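Local coordinates for EAL/GGDEF domain protein (Methylococcus capsulatus, PDB 3ICL) that is of unknown function but adopts the alpha/beta fold of the GGDEF domain family, a central mixed beta-sheet covered by helices, at residues Phe35-Asn40 / Thr144-Ala149; Asn94-Ala99 / Tyr157-Pro162; Lys101-Leu106 / Ile119-Gly124. The protein carries 1 engineered substitution. All blocks are in the same frame, centred on the assembly; numbering follows the deposited sequence.

From the N terminus, the chain first lays down strand 32-38, which is not matched by its partner in contact 1 until helix 135-152, more than a hundred residues later. Within that loop helix 96-106 begins, and its first turn waits for strand 156-159 to close contact 2. Because the segments of contacts 1 and 2 alternate along the chain, these two loops cross. The C-terminal part of the same helix meets segment 119-124 after a short excursion, so contact 3 lies wholly within both larger loops. All three reach one mixed sheet: contact 1 fixes a helix to one face, whereas contacts 2 and 3 seat helix 96-106 on the other.

Contact 1. Residues Phe35-Asn40 / Thr144-Ala149; sequences FLDVDN and TAMYHA. With SO4 (sulfate ion), chain C.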
ATOM      1  N   PHE A  35       0.534   0.774  -4.234  1.00 15.31           N
ATOM      2  CA  PHE A  35      -0.795   1.315  -3.983  1.00 14.31           C
ATOM      3  C   PHE A  35      -1.627   0.082  -3.645  1.00 15.09           C
ATOM      4  O   PHE A  35      -1.902  -0.745  -4.510  1.00 16.32           O
ATOM      5  CB  PHE A  35      -1.334   2.006  -5.244  1.00 10.51           C
ATOM      6  CG  PHE A  35      -2.125   3.262  -4.967  1.00 15.00           C
ATOM      7  CD1 PHE A  35      -3.248   3.235  -4.141  1.00 20.44           C
ATOM      8  CD2 PHE A  35      -1.762   4.470  -5.564  1.00  9.94           C
ATOM      9  CE1 PHE A  35      -4.003   4.393  -3.914  1.00 20.32           C
ATOM     10  CE2 PHE A  35      -2.511   5.637  -5.344  1.00 12.94           C
ATOM     11  CZ  PHE A  35      -3.631   5.597  -4.520  1.00 15.71           C
ATOM     12  N   LEU A  36      -2.012  -0.040  -2.381  1.00 14.15           N
ATOM     13  CA  LEU A  36      -2.764  -1.198  -1.918  1.00 14.68           C
ATOM     14  C   LEU A  36      -4.247  -0.925  -1.743  1.00 16.34           C
ATOM     15  O   LEU A  36      -4.651   0.129  -1.253  1.00 19.54           O
ATOM     16  CB  LEU A  36      -2.156  -1.691  -0.606  1.00 14.10           C
ATOM     17  CG  LEU A  36      -2.703  -2.950   0.064  1.00 15.50           C
ATOM     18  CD1 LEU A  36      -1.607  -3.539   0.946  1.00 18.28           C
ATOM     19  CD2 LEU A  36      -3.939  -2.627   0.878  1.00 14.72           C
ATOM     20  N   ASP A  37      -5.054  -1.900  -2.139  1.00 15.67           N
ATOM     21  CA  ASP A  37      -6.501  -1.782  -2.047  1.00 16.58           C
ATOM     22  C   ASP A  37      -7.045  -2.934  -1.222  1.00 22.39           C
ATOM     23  O   ASP A  37      -6.684  -4.092  -1.452  1.00 19.78           O
ATOM     24  CB  ASP A  37      -7.105  -1.856  -3.451  1.00 12.32           C
ATOM     25  CG  ASP A  37      -8.583  -1.547  -3.478  1.00 18.77           C
ATOM     26  OD1 ASP A  37      -9.238  -1.569  -2.412  1.00 20.37           O
ATOM     27  OD2 ASP A  37      -9.098  -1.289  -4.586  1.00 21.90           O
ATOM     28  N   VAL A  38      -7.883  -2.618  -0.241  1.00 15.64           N
ATOM     29  CA  VAL A  38      -8.514  -3.667   0.547  1.00 16.38           C
ATOM     30  C   VAL A  38      -9.778  -3.880  -0.266  1.00 16.17           C
ATOM     31  O   VAL A  38     -10.781  -3.184  -0.091  1.00 19.14           O
ATOM     32  CB  VAL A  38      -8.848  -3.209   1.974  1.00 21.05           C
ATOM     33  CG1 VAL A  38      -9.535  -4.333   2.734  1.00 26.61           C
ATOM     34  CG2 VAL A  38      -7.567  -2.814   2.697  1.00 19.61           C
ATOM     35  N   ASP A  39      -9.693  -4.830  -1.190  1.00 21.08           N
ATOM     36  CA  ASP A  39     -10.778  -5.137  -2.110  1.00 26.45           C
ATOM     37  C   ASP A  39     -12.166  -5.362  -1.534  1.00 28.49           C
ATOM     38  O   ASP A  39     -13.144  -4.848  -2.076  1.00 28.55           O
ATOM     39  CB  ASP A  39     -10.407  -6.346  -2.978  1.00 23.40           C
ATOM     40  CG  ASP A  39      -9.150  -6.115  -3.803  1.00 21.82           C
ATOM     41  OD1 ASP A  39      -8.804  -4.942  -4.067  1.00 16.98           O
ATOM     42  OD2 ASP A  39      -8.514  -7.115  -4.201  1.00 20.04           O
ATOM     43  N   ASN A  40     -12.271  -6.123  -0.448  1.00 19.20           N
ATOM     44  CA  ASN A  40     -13.587  -6.410   0.118  1.00 25.89           C
ATOM     45  C   ASN A  40     -13.953  -5.585   1.352  1.00 30.98           C
ATOM     46  O   ASN A  40     -14.852  -5.949   2.111  1.00 32.19           O
ATOM     47  CB  ASN A  40     -13.692  -7.916   0.425  1.00 21.10           C
ATOM     48  CG  ASN A  40     -12.719  -8.368   1.499  1.00 26.99           C
ATOM     49  OD1 ASN A  40     -11.710  -7.711   1.761  1.00 27.88           O
ATOM     50  ND2 ASN A  40     -13.011  -9.509   2.115  1.00 29.61           N
ATOM     51  N   THR A 144      -3.135   2.759 -11.317  1.00 14.89           N
ATOM     52  CA  THR A 144      -3.638   2.072 -12.500  1.00 21.24           C
ATOM     53  C   THR A 144      -3.264   0.593 -12.453  1.00 20.00           C
ATOM     54  O   THR A 144      -4.083  -0.271 -12.771  1.00 17.10           O
ATOM     55  CB  THR A 144      -3.068   2.696 -13.791  1.00 20.82           C
ATOM     56  OG1 THR A 144      -3.516   4.054 -13.901  1.00 20.50           O
ATOM     57  CG2 THR A 144      -3.529   1.915 -15.011  1.00 21.63           C
ATOM     58  N   ALA A 145      -2.027   0.298 -12.062  1.00 13.62           N
ATOM     59  CA  ALA A 145      -1.579  -1.091 -11.969  1.00 14.15           C
ATOM     60  C   ALA A 145      -2.425  -1.818 -10.923  1.00 12.35           C
ATOM     61  O   ALA A 145      -2.786  -2.983 -11.093  1.00 17.53           O
ATOM     62  CB  ALA A 145      -0.109  -1.139 -11.579  1.00 12.39           C
HETATM   63  N   MSE A 146      -2.742  -1.116  -9.841  1.00 10.19           N
HETATM   64  CA  MSE A 146      -3.548  -1.681  -8.765  1.00 12.68           C
HETATM   65  C   MSE A 146      -4.912  -2.141  -9.284  1.00 16.50           C
HETATM   66  O   MSE A 146      -5.290  -3.299  -9.108  1.00 19.65           O
HETATM   67  CB  MSE A 146      -3.746  -0.637  -7.668  1.00 11.78           C
HETATM   68  CG  MSE A 146      -4.422  -1.163  -6.412  1.00 15.64           C
HETATM   69 SE   MSE A 146      -4.920   0.284  -5.214  1.00 29.37          SE
HETATM   70  CE  MSE A 146      -6.593   0.774  -6.086  1.00 19.59           C
ATOM     71  N   TYR A 147      -5.650  -1.231  -9.919  1.00 18.73           N
ATOM     72  CA  TYR A 147      -6.966  -1.563 -10.448  1.00 19.87           C
ATOM     73  C   TYR A 147      -6.897  -2.665 -11.495  1.00 20.01           C
ATOM     74  O   TYR A 147      -7.824  -3.460 -11.623  1.00 19.61           O
ATOM     75  CB  TYR A 147      -7.645  -0.314 -11.025  1.00 22.73           C
ATOM     76  CG  TYR A 147      -8.229   0.586  -9.956  1.00 17.91           C
ATOM     77  CD1 TYR A 147      -9.228   0.121  -9.102  1.00 23.52           C
ATOM     78  CD2 TYR A 147      -7.772   1.892  -9.789  1.00 18.58           C
ATOM     79  CE1 TYR A 147      -9.759   0.932  -8.103  1.00 25.29           C
ATOM     80  CE2 TYR A 147      -8.294   2.714  -8.794  1.00 22.17           C
ATOM     81  CZ  TYR A 147      -9.288   2.224  -7.954  1.00 25.32           C
ATOM     82  OH  TYR A 147      -9.797   3.021  -6.958  1.00 24.83           O
ATOM     83  N   HIS A 148      -5.803  -2.715 -12.249  1.00 21.37           N
ATOM     84  CA  HIS A 148      -5.641  -3.764 -13.250  1.00 23.02           C
ATOM     85  C   HIS A 148      -5.562  -5.098 -12.518  1.00 27.70           C
ATOM     86  O   HIS A 148      -6.217  -6.073 -12.896  1.00 28.35           O
ATOM     87  CB  HIS A 148      -4.364  -3.540 -14.066  1.00 26.46           C
ATOM     88  CG  HIS A 148      -4.528  -2.564 -15.191  1.00 37.97           C
ATOM     89  ND1 HIS A 148      -3.456  -1.983 -15.834  1.00 41.50           N
ATOM     90  CD2 HIS A 148      -5.637  -2.087 -15.804  1.00 41.54           C
ATOM     91  CE1 HIS A 148      -3.898  -1.189 -16.794  1.00 36.24           C
ATOM     92  NE2 HIS A 148      -5.217  -1.235 -16.797  1.00 40.88           N
ATOM     93  N   ALA A 149      -4.758  -5.128 -11.461  1.00 24.84           N
ATOM     94  CA  ALA A 149      -4.593  -6.329 -10.658  1.00 25.07           C
ATOM     95  C   ALA A 149      -5.948  -6.754 -10.100  1.00 25.19           C
ATOM     96  O   ALA A 149      -6.362  -7.899 -10.256  1.00 30.53           O
ATOM     97  CB  ALA A 149      -3.612  -6.062  -9.514  1.00 20.29           C
TER
HETATM   98  S   SO4 C 171     -12.433   0.998  -4.943  1.00 50.39           S
HETATM   99  O1  SO4 C 171     -11.484   2.111  -5.133  1.00 50.39           O
HETATM  100  O2  SO4 C 171     -13.280   1.278  -3.766  1.00 60.32           O
HETATM  101  O3  SO4 C 171     -13.281   0.866  -6.145  1.00 47.78           O
HETATM  102  O4  SO4 C 171     -11.688  -0.258  -4.720  1.00 43.81           O
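Met146, present as selenomethionine, carries the apolar part of this contact, reaching from helix 144-149 onto strand 35-38. Its SE atom lies 3.6 Å from CD1 of Phe35 and 58° off the normal of that ring, an oblique Met-aromatic contact. SE also rests 3.5 Å from CB of Asp37, and the carbonyl O of Phe35 approaches the CG of Met146 at 3.2 Å. A long, flexible, polarisable side chain suits this place, since it must fit an aromatic ring, a peptide carbonyl and a carboxylate stem at once. Its chain runs out extended through CG and SE and then bends (chi3 82°), which turns the methyl CE back to sit 3.5 Å above the plane of the Tyr147 ring, over its centre. The same CE is 3.6 Å from OD2 of Asp37, so the methyl packs against both the carboxylate and the ring.

The polar interactions meet at a sulfate ion, probably from the crystallisation liquor. OH of Tyr147 donates a hydrogen bond to O1 of the sulfate (2.6 Å), with O1 in the plane of the ring at its edge. OD2 of Asp37 lies 2.8 Å from another sulfate oxygen, O4. Lys81 and Lys150 also hydrogen-bond the sulfate through NZ, and Lys150 forms a long, weak ion pair with Asp37.

Phe35 and Asp37 both direct their CB atoms toward the helix, while Leu36 between them faces the other side of the sheet, the usual alternation of a strand. The segment axes cross at -37°. A helix lying across an inner strand in this way is the layered alpha/beta packing of the GGDEF domain, with the sulfate bound between Tyr147 of the helix and the lysines, beside Asp37 of the strand.

Contact 2. Residues Asn94-Ala99 / Tyr157-Pro162; sequences NGALVA and YQFFSP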
ATOM      1  N   ASN A  94      12.684  -4.331  -6.902  1.00 21.45           N
ATOM      2  CA  ASN A  94      11.776  -3.242  -7.247  1.00 19.32           C
ATOM      3  C   ASN A  94      10.472  -3.306  -6.466  1.00 18.78           C
ATOM      4  O   ASN A  94       9.390  -3.072  -7.020  1.00 13.34           O
ATOM      5  CB  ASN A  94      11.483  -3.265  -8.748  1.00 20.19           C
ATOM      6  CG  ASN A  94      12.744  -3.192  -9.579  1.00 26.48           C
ATOM      7  OD1 ASN A  94      13.089  -4.132 -10.298  1.00 26.03           O
ATOM      8  ND2 ASN A  94      13.449  -2.073  -9.475  1.00 21.06           N
ATOM      9  N   GLY A  95      10.584  -3.634  -5.180  1.00 17.17           N
ATOM     10  CA  GLY A  95       9.419  -3.715  -4.321  1.00 16.64           C
ATOM     11  C   GLY A  95       8.627  -5.009  -4.341  1.00 15.10           C
ATOM     12  O   GLY A  95       7.755  -5.194  -3.501  1.00 14.84           O
ATOM     13  N   ALA A  96       8.913  -5.912  -5.276  1.00 15.81           N
ATOM     14  CA  ALA A  96       8.163  -7.163  -5.351  1.00 13.35           C
ATOM     15  C   ALA A  96       8.234  -7.979  -4.062  1.00 16.15           C
ATOM     16  O   ALA A  96       7.236  -8.568  -3.636  1.00 15.59           O
ATOM     17  CB  ALA A  96       8.652  -8.002  -6.531  1.00 10.63           C
ATOM     18  N   LEU A  97       9.407  -8.018  -3.438  1.00 13.03           N
ATOM     19  CA  LEU A  97       9.560  -8.775  -2.201  1.00 14.01           C
ATOM     20  C   LEU A  97       8.810  -8.104  -1.054  1.00 18.00           C
ATOM     21  O   LEU A  97       8.409  -8.767  -0.103  1.00 18.71           O
ATOM     22  CB  LEU A  97      11.044  -8.935  -1.840  1.00 15.17           C
ATOM     23  CG  LEU A  97      11.875  -9.744  -2.843  1.00 20.56           C
ATOM     24  CD1 LEU A  97      13.295  -9.927  -2.313  1.00 27.07           C
ATOM     25  CD2 LEU A  97      11.215 -11.104  -3.075  1.00 15.97           C
ATOM     26  N   VAL A  98       8.617  -6.790  -1.144  1.00 14.96           N
ATOM     27  CA  VAL A  98       7.892  -6.070  -0.101  1.00 16.02           C
ATOM     28  C   VAL A  98       6.402  -6.345  -0.294  1.00 16.62           C
ATOM     29  O   VAL A  98       5.684  -6.591   0.665  1.00 18.74           O
ATOM     30  CB  VAL A  98       8.170  -4.545  -0.156  1.00 18.66           C
ATOM     31  CG1 VAL A  98       7.294  -3.818   0.847  1.00 20.71           C
ATOM     32  CG2 VAL A  98       9.628  -4.274   0.157  1.00 22.62           C
ATOM     33  N   ALA A  99       5.945  -6.327  -1.542  1.00 14.61           N
ATOM     34  CA  ALA A  99       4.554  -6.607  -1.845  1.00 13.94           C
ATOM     35  C   ALA A  99       4.193  -8.030  -1.385  1.00 22.77           C
ATOM     36  O   ALA A  99       3.083  -8.279  -0.907  1.00 21.27           O
ATOM     37  CB  ALA A  99       4.319  -6.471  -3.349  1.00 11.47           C
ATOM     38  N   TYR A 157      -0.505  -8.779  -6.954  1.00 10.65           N
ATOM     39  CA  TYR A 157       0.169  -7.524  -7.203  1.00 13.33           C
ATOM     40  C   TYR A 157       0.650  -7.530  -8.641  1.00 20.05           C
ATOM     41  O   TYR A 157       0.766  -8.584  -9.265  1.00 20.95           O
ATOM     42  CB  TYR A 157       1.355  -7.330  -6.243  1.00 17.70           C
ATOM     43  CG  TYR A 157       2.591  -8.182  -6.508  1.00 17.63           C
ATOM     44  CD1 TYR A 157       3.491  -7.858  -7.528  1.00 19.02           C
ATOM     45  CD2 TYR A 157       2.882  -9.288  -5.708  1.00 21.97           C
ATOM     46  CE1 TYR A 157       4.654  -8.612  -7.736  1.00 17.97           C
ATOM     47  CE2 TYR A 157       4.038 -10.048  -5.909  1.00 18.40           C
ATOM     48  CZ  TYR A 157       4.918  -9.703  -6.921  1.00 15.52           C
ATOM     49  OH  TYR A 157       6.064 -10.446  -7.100  1.00 17.21           O
ATOM     50  N   GLN A 158       0.893  -6.347  -9.181  1.00 18.19           N
ATOM     51  CA  GLN A 158       1.417  -6.251 -10.529  1.00 21.99           C
ATOM     52  C   GLN A 158       2.049  -4.889 -10.747  1.00 16.36           C
ATOM     53  O   GLN A 158       1.631  -3.887 -10.153  1.00 17.45           O
ATOM     54  CB  GLN A 158       0.323  -6.526 -11.566  1.00 29.89           C
ATOM     55  CG  GLN A 158      -0.644  -5.410 -11.827  1.00 41.58           C
ATOM     56  CD  GLN A 158      -1.553  -5.736 -12.998  1.00 47.26           C
ATOM     57  OE1 GLN A 158      -2.316  -6.700 -12.952  1.00 49.48           O
ATOM     58  NE2 GLN A 158      -1.466  -4.940 -14.057  1.00 46.86           N
ATOM     59  N   PHE A 159       3.087  -4.864 -11.574  1.00 11.14           N
ATOM     60  CA  PHE A 159       3.791  -3.625 -11.879  1.00 15.23           C
ATOM     61  C   PHE A 159       3.080  -2.887 -12.997  1.00 19.53           C
ATOM     62  O   PHE A 159       2.435  -3.504 -13.840  1.00 16.78           O
ATOM     63  CB  PHE A 159       5.220  -3.900 -12.344  1.00 12.11           C
ATOM     64  CG  PHE A 159       6.138  -4.373 -11.264  1.00 15.76           C
ATOM     65  CD1 PHE A 159       6.208  -5.720 -10.927  1.00 15.22           C
ATOM     66  CD2 PHE A 159       6.974  -3.470 -10.606  1.00 16.89           C
ATOM     67  CE1 PHE A 159       7.102  -6.167  -9.953  1.00 21.70           C
ATOM     68  CE2 PHE A 159       7.871  -3.906  -9.632  1.00 14.93           C
ATOM     69  CZ  PHE A 159       7.935  -5.259  -9.306  1.00 20.05           C
ATOM     70  N   PHE A 160       3.207  -1.567 -13.004  1.00 13.15           N
ATOM     71  CA  PHE A 160       2.609  -0.761 -14.052  1.00 16.52           C
ATOM     72  C   PHE A 160       3.310  -1.114 -15.365  1.00 21.88           C
ATOM     73  O   PHE A 160       4.521  -1.336 -15.382  1.00 18.98           O
ATOM     74  CB  PHE A 160       2.806   0.728 -13.745  1.00 14.81           C
ATOM     75  CG  PHE A 160       2.334   1.643 -14.848  1.00 17.28           C
ATOM     76  CD1 PHE A 160       3.252   2.282 -15.681  1.00 17.22           C
ATOM     77  CD2 PHE A 160       0.977   1.840 -15.071  1.00 16.78           C
ATOM     78  CE1 PHE A 160       2.822   3.102 -16.722  1.00 23.45           C
ATOM     79  CE2 PHE A 160       0.537   2.655 -16.109  1.00 19.06           C
ATOM     80  CZ  PHE A 160       1.463   3.289 -16.937  1.00 22.54           C
ATOM     81  N   SER A 161       2.551  -1.179 -16.457  1.00 22.32           N
ATOM     82  CA  SER A 161       3.122  -1.482 -17.769  1.00 34.79           C
ATOM     83  C   SER A 161       2.919  -0.305 -18.720  1.00 43.10           C
ATOM     84  O   SER A 161       1.793  -0.018 -19.128  1.00 42.95           O
ATOM     85  CB  SER A 161       2.469  -2.729 -18.367  1.00 45.08           C
ATOM     86  OG  SER A 161       2.768  -3.875 -17.593  1.00 53.12           O
ATOM     87  N   PRO A 162       4.011   0.392 -19.081  1.00 41.65           N
ATOM     88  CA  PRO A 162       3.954   1.544 -19.988  1.00 53.17           C
ATOM     89  C   PRO A 162       3.152   1.267 -21.258  1.00 63.82           C
ATOM     90  O   PRO A 162       3.544   0.443 -22.085  1.00 69.68           O
ATOM     91  CB  PRO A 162       5.425   1.823 -20.278  1.00 51.76           C
ATOM     92  CG  PRO A 162       6.083   1.455 -18.983  1.00 47.77           C
ATOM     93  CD  PRO A 162       5.395   0.152 -18.629  1.00 43.36           C
TER
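Tyr157 leans from strand 157-159 toward Ala96 and Ala99 in the first turn of the helix, and its ring can be followed outward atom by atom. From CB, which rests near the backbone of Ile123 on the adjoining strand, the side chain leaves with chi1 at 73°, placing CG between the backbone N and the carbonyl carbon and standing the ring beside the helix. The near end of the ring, CG and CD2, receives the methyl of Ala99: CB of Ala99 lies 3.9 Å from CD2 of Tyr157 and over one face, 23° off the ring normal, a CH-pi contact. Farther out, CZ of the ring comes within 4.1 Å of the CB of Ala96. At the tip, OH is 3.6 Å from that same methyl and finds its polar partner in a hydrogen bond with NE2 of Gln100.

Two alanines suit this surface because their short side chains let a broad ring come close to the helix. Phe159 adds its edge: CZ approaches CB of Ala96 at 4.0 Å, and CE2 meets the carbonyl O of Asn94 at 3.1 Å, close to the ring plane. Gly95, at the N-cap, takes a positive phi of 84° that glycine readily adopts as the chain turns into the helix. Together these contacts seat the start of helix 96-106 over an outermost strand of the central sheet, the helix-on-sheet packing of the GGDEF domain's alpha/beta fold, with two aromatic rings at the interface.

Contact 3. Residues Lys101-Leu106 / Ile119-Gly124; sequences KILDGL and ISVSIG
Leu103 and Leu106 meet Val121, the central residue of an apolar row on segment 119-124, in the helix-on-sheet packing of the GGDEF domain's alpha/beta fold. The helix and strand segments run nearly antiparallel, at 167°, after the chain has passed through the small two-stranded sheet 110-117. The branches of Val121 divide the work: CG1 lies 3.9 Å from CD2 of Leu103, and CG2 lies 3.8 Å from CD1 of Leu106, where the two side chains meet at about a right angle. With CG1 anti to the backbone N (chi1 176°), the two methyls of Val121 are spread toward the two leucines. On one flank, CD1 of Ile123 slides past Leu103 and comes 4.0 Å from its CG; Ile102 touches that same CD1 more loosely through CG2. On the other flank, CD1 of Ile119 reaches CB of Leu106 at 4.1 Å.

Beta-branched residues suit the strand side, where they fill the face broadly, while Leu103 and Leu106, with Ile102, project from the helix to fit among them. The extended backbone of segment 119-124 alternates, so Ser120 and Ser122 point away from the helix, and OG of Ser122 is hydrogen-bonded to OD2 of Asp39 and to OD1 of Asn156.

A second shell holds the cluster in place. Leu36 of the neighbouring strand packs on Ile102, Leu106 and Val121, Tyr157 touches Leu103, and helix 50-67 covers Leu106 through Thr60 and Arg63. Beyond the apolar row, a single water joins the backbones, donating to O of Leu106 at 2.7 Å and accepting from N of Ile119 at 3.0 Å.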
ATOM      1  N   LYS A 101       5.609  -9.696   1.098  1.00 15.23           N
ATOM      2  CA  LYS A 101       5.607  -9.728   2.559  1.00 15.46           C
ATOM      3  C   LYS A 101       4.316  -9.100   3.094  1.00 18.76           C
ATOM      4  O   LYS A 101       3.790  -9.515   4.134  1.00 13.15           O
ATOM      5  CB  LYS A 101       6.832  -8.985   3.102  1.00 18.76           C
ATOM      6  CG  LYS A 101       7.033  -9.123   4.600  1.00 30.11           C
ATOM      7  CD  LYS A 101       8.382  -8.566   5.034  1.00 38.61           C
ATOM      8  CE  LYS A 101       8.649  -8.852   6.504  1.00 44.77           C
ATOM      9  NZ  LYS A 101      10.007  -8.402   6.916  1.00 45.40           N
ATOM     10  N   ILE A 102       3.823  -8.121   2.446  1.00 12.89           N
ATOM     11  CA  ILE A 102       2.563  -7.501   2.837  1.00 14.90           C
ATOM     12  C   ILE A 102       1.448  -8.511   2.619  1.00 19.25           C
ATOM     13  O   ILE A 102       0.604  -8.718   3.493  1.00 20.11           O
ATOM     14  CB  ILE A 102       2.243  -6.232   2.004  1.00 14.20           C
ATOM     15  CG1 ILE A 102       3.259  -5.117   2.286  1.00 17.14           C
ATOM     16  CG2 ILE A 102       0.865  -5.695   2.397  1.00 17.66           C
ATOM     17  CD1 ILE A 102       3.203  -3.952   1.361  1.00 26.81           C
ATOM     18  N   LEU A 103       1.393  -9.098   1.447  1.00 17.61           N
ATOM     19  CA  LEU A 103       0.346 -10.071   1.169  1.00 21.48           C
ATOM     20  C   LEU A 103       0.391 -11.220   2.186  1.00 20.58           C
ATOM     21  O   LEU A 103      -0.649 -11.743   2.585  1.00 23.10           O
ATOM     22  CB  LEU A 103       0.471 -10.594  -0.276  1.00 16.99           C
ATOM     23  CG  LEU A 103       0.156  -9.577  -1.395  1.00 14.89           C
ATOM     24  CD1 LEU A 103       0.526 -10.148  -2.755  1.00 13.70           C
ATOM     25  CD2 LEU A 103      -1.309  -9.222  -1.378  1.00 10.75           C
ATOM     26  N   ASP A 104       1.590 -11.609   2.615  1.00 17.33           N
ATOM     27  CA  ASP A 104       1.707 -12.685   3.598  1.00 18.01           C
ATOM     28  C   ASP A 104       1.130 -12.250   4.937  1.00 22.10           C
ATOM     29  O   ASP A 104       0.455 -13.026   5.610  1.00 24.49           O
ATOM     30  CB  ASP A 104       3.169 -13.110   3.789  1.00 20.32           C
ATOM     31  CG  ASP A 104       3.725 -13.828   2.575  1.00 27.53           C
ATOM     32  OD1 ASP A 104       2.919 -14.245   1.716  1.00 27.22           O
ATOM     33  OD2 ASP A 104       4.961 -13.980   2.483  1.00 26.65           O
ATOM     34  N   GLY A 105       1.388 -11.006   5.321  1.00 20.56           N
ATOM     35  CA  GLY A 105       0.871 -10.516   6.587  1.00 18.15           C
ATOM     36  C   GLY A 105      -0.630 -10.280   6.556  1.00 20.13           C
ATOM     37  O   GLY A 105      -1.325 -10.588   7.525  1.00 21.37           O
ATOM     38  N   LEU A 106      -1.136  -9.749   5.444  1.00 15.97           N
ATOM     39  CA  LEU A 106      -2.563  -9.467   5.316  1.00 19.76           C
ATOM     40  C   LEU A 106      -3.434 -10.678   4.993  1.00 25.08           C
ATOM     41  O   LEU A 106      -4.661 -10.581   5.012  1.00 24.56           O
ATOM     42  CB  LEU A 106      -2.801  -8.376   4.266  1.00 16.07           C
ATOM     43  CG  LEU A 106      -2.092  -7.038   4.515  1.00 13.04           C
ATOM     44  CD1 LEU A 106      -2.528  -6.013   3.466  1.00 11.31           C
ATOM     45  CD2 LEU A 106      -2.411  -6.538   5.913  1.00 18.37           C
ATOM     46  N   ILE A 119      -9.452 -10.388   4.628  1.00 22.76           N
ATOM     47  CA  ILE A 119      -9.566  -9.374   3.587  1.00 22.62           C
ATOM     48  C   ILE A 119      -8.904  -9.861   2.318  1.00 21.39           C
ATOM     49  O   ILE A 119      -8.013 -10.718   2.361  1.00 19.64           O
ATOM     50  CB  ILE A 119      -8.890  -8.033   3.979  1.00 20.24           C
ATOM     51  CG1 ILE A 119      -7.420  -8.271   4.333  1.00 19.22           C
ATOM     52  CG2 ILE A 119      -9.651  -7.375   5.122  1.00 21.65           C
ATOM     53  CD1 ILE A 119      -6.635  -7.009   4.564  1.00 27.45           C
ATOM     54  N   SER A 120      -9.358  -9.326   1.189  1.00 21.01           N
ATOM     55  CA  SER A 120      -8.780  -9.648  -0.111  1.00 22.59           C
ATOM     56  C   SER A 120      -7.999  -8.374  -0.463  1.00 21.29           C
ATOM     57  O   SER A 120      -8.488  -7.264  -0.247  1.00 27.36           O
ATOM     58  CB  SER A 120      -9.887  -9.934  -1.132  1.00 21.92           C
ATOM     59  OG  SER A 120     -10.795  -8.853  -1.205  1.00 30.50           O
ATOM     60  N   VAL A 121      -6.789  -8.532  -0.993  1.00 20.63           N
ATOM     61  CA  VAL A 121      -5.924  -7.389  -1.297  1.00 16.94           C
ATOM     62  C   VAL A 121      -5.368  -7.362  -2.721  1.00 21.27           C
ATOM     63  O   VAL A 121      -5.046  -8.404  -3.288  1.00 21.69           O
ATOM     64  CB  VAL A 121      -4.712  -7.376  -0.315  1.00 20.48           C
ATOM     65  CG1 VAL A 121      -3.753  -6.254  -0.659  1.00 17.10           C
ATOM     66  CG2 VAL A 121      -5.203  -7.237   1.123  1.00 21.98           C
ATOM     67  N   SER A 122      -5.261  -6.164  -3.292  1.00 13.06           N
ATOM     68  CA  SER A 122      -4.696  -5.993  -4.635  1.00 15.79           C
ATOM     69  C   SER A 122      -3.666  -4.880  -4.567  1.00 16.79           C
ATOM     70  O   SER A 122      -3.935  -3.810  -4.023  1.00 17.91           O
ATOM     71  CB  SER A 122      -5.770  -5.628  -5.661  1.00 13.43           C
ATOM     72  OG  SER A 122      -6.518  -6.764  -6.049  1.00 21.56           O
ATOM     73  N   ILE A 123      -2.488  -5.132  -5.126  1.00 12.16           N
ATOM     74  CA  ILE A 123      -1.420  -4.149  -5.091  1.00 12.62           C
ATOM     75  C   ILE A 123      -0.871  -3.769  -6.464  1.00 17.30           C
ATOM     76  O   ILE A 123      -0.552  -4.634  -7.283  1.00 15.54           O
ATOM     77  CB  ILE A 123      -0.238  -4.662  -4.243  1.00 13.18           C
ATOM     78  CG1 ILE A 123      -0.718  -4.993  -2.825  1.00 18.66           C
ATOM     79  CG2 ILE A 123       0.870  -3.612  -4.216  1.00 14.40           C
ATOM     80  CD1 ILE A 123       0.357  -5.590  -1.932  1.00 27.90           C
ATOM     81  N   GLY A 124      -0.757  -2.468  -6.699  1.00 15.00           N
ATOM     82  CA  GLY A 124      -0.197  -1.984  -7.950  1.00 14.79           C
ATOM     83  C   GLY A 124       1.180  -1.429  -7.632  1.00 13.96           C
ATOM     84  O   GLY A 124       1.355  -0.778  -6.599  1.00 17.27           O
TER
HETATM   85  O   HOH W   1      -6.989 -11.318   6.142  1.00 26.42           O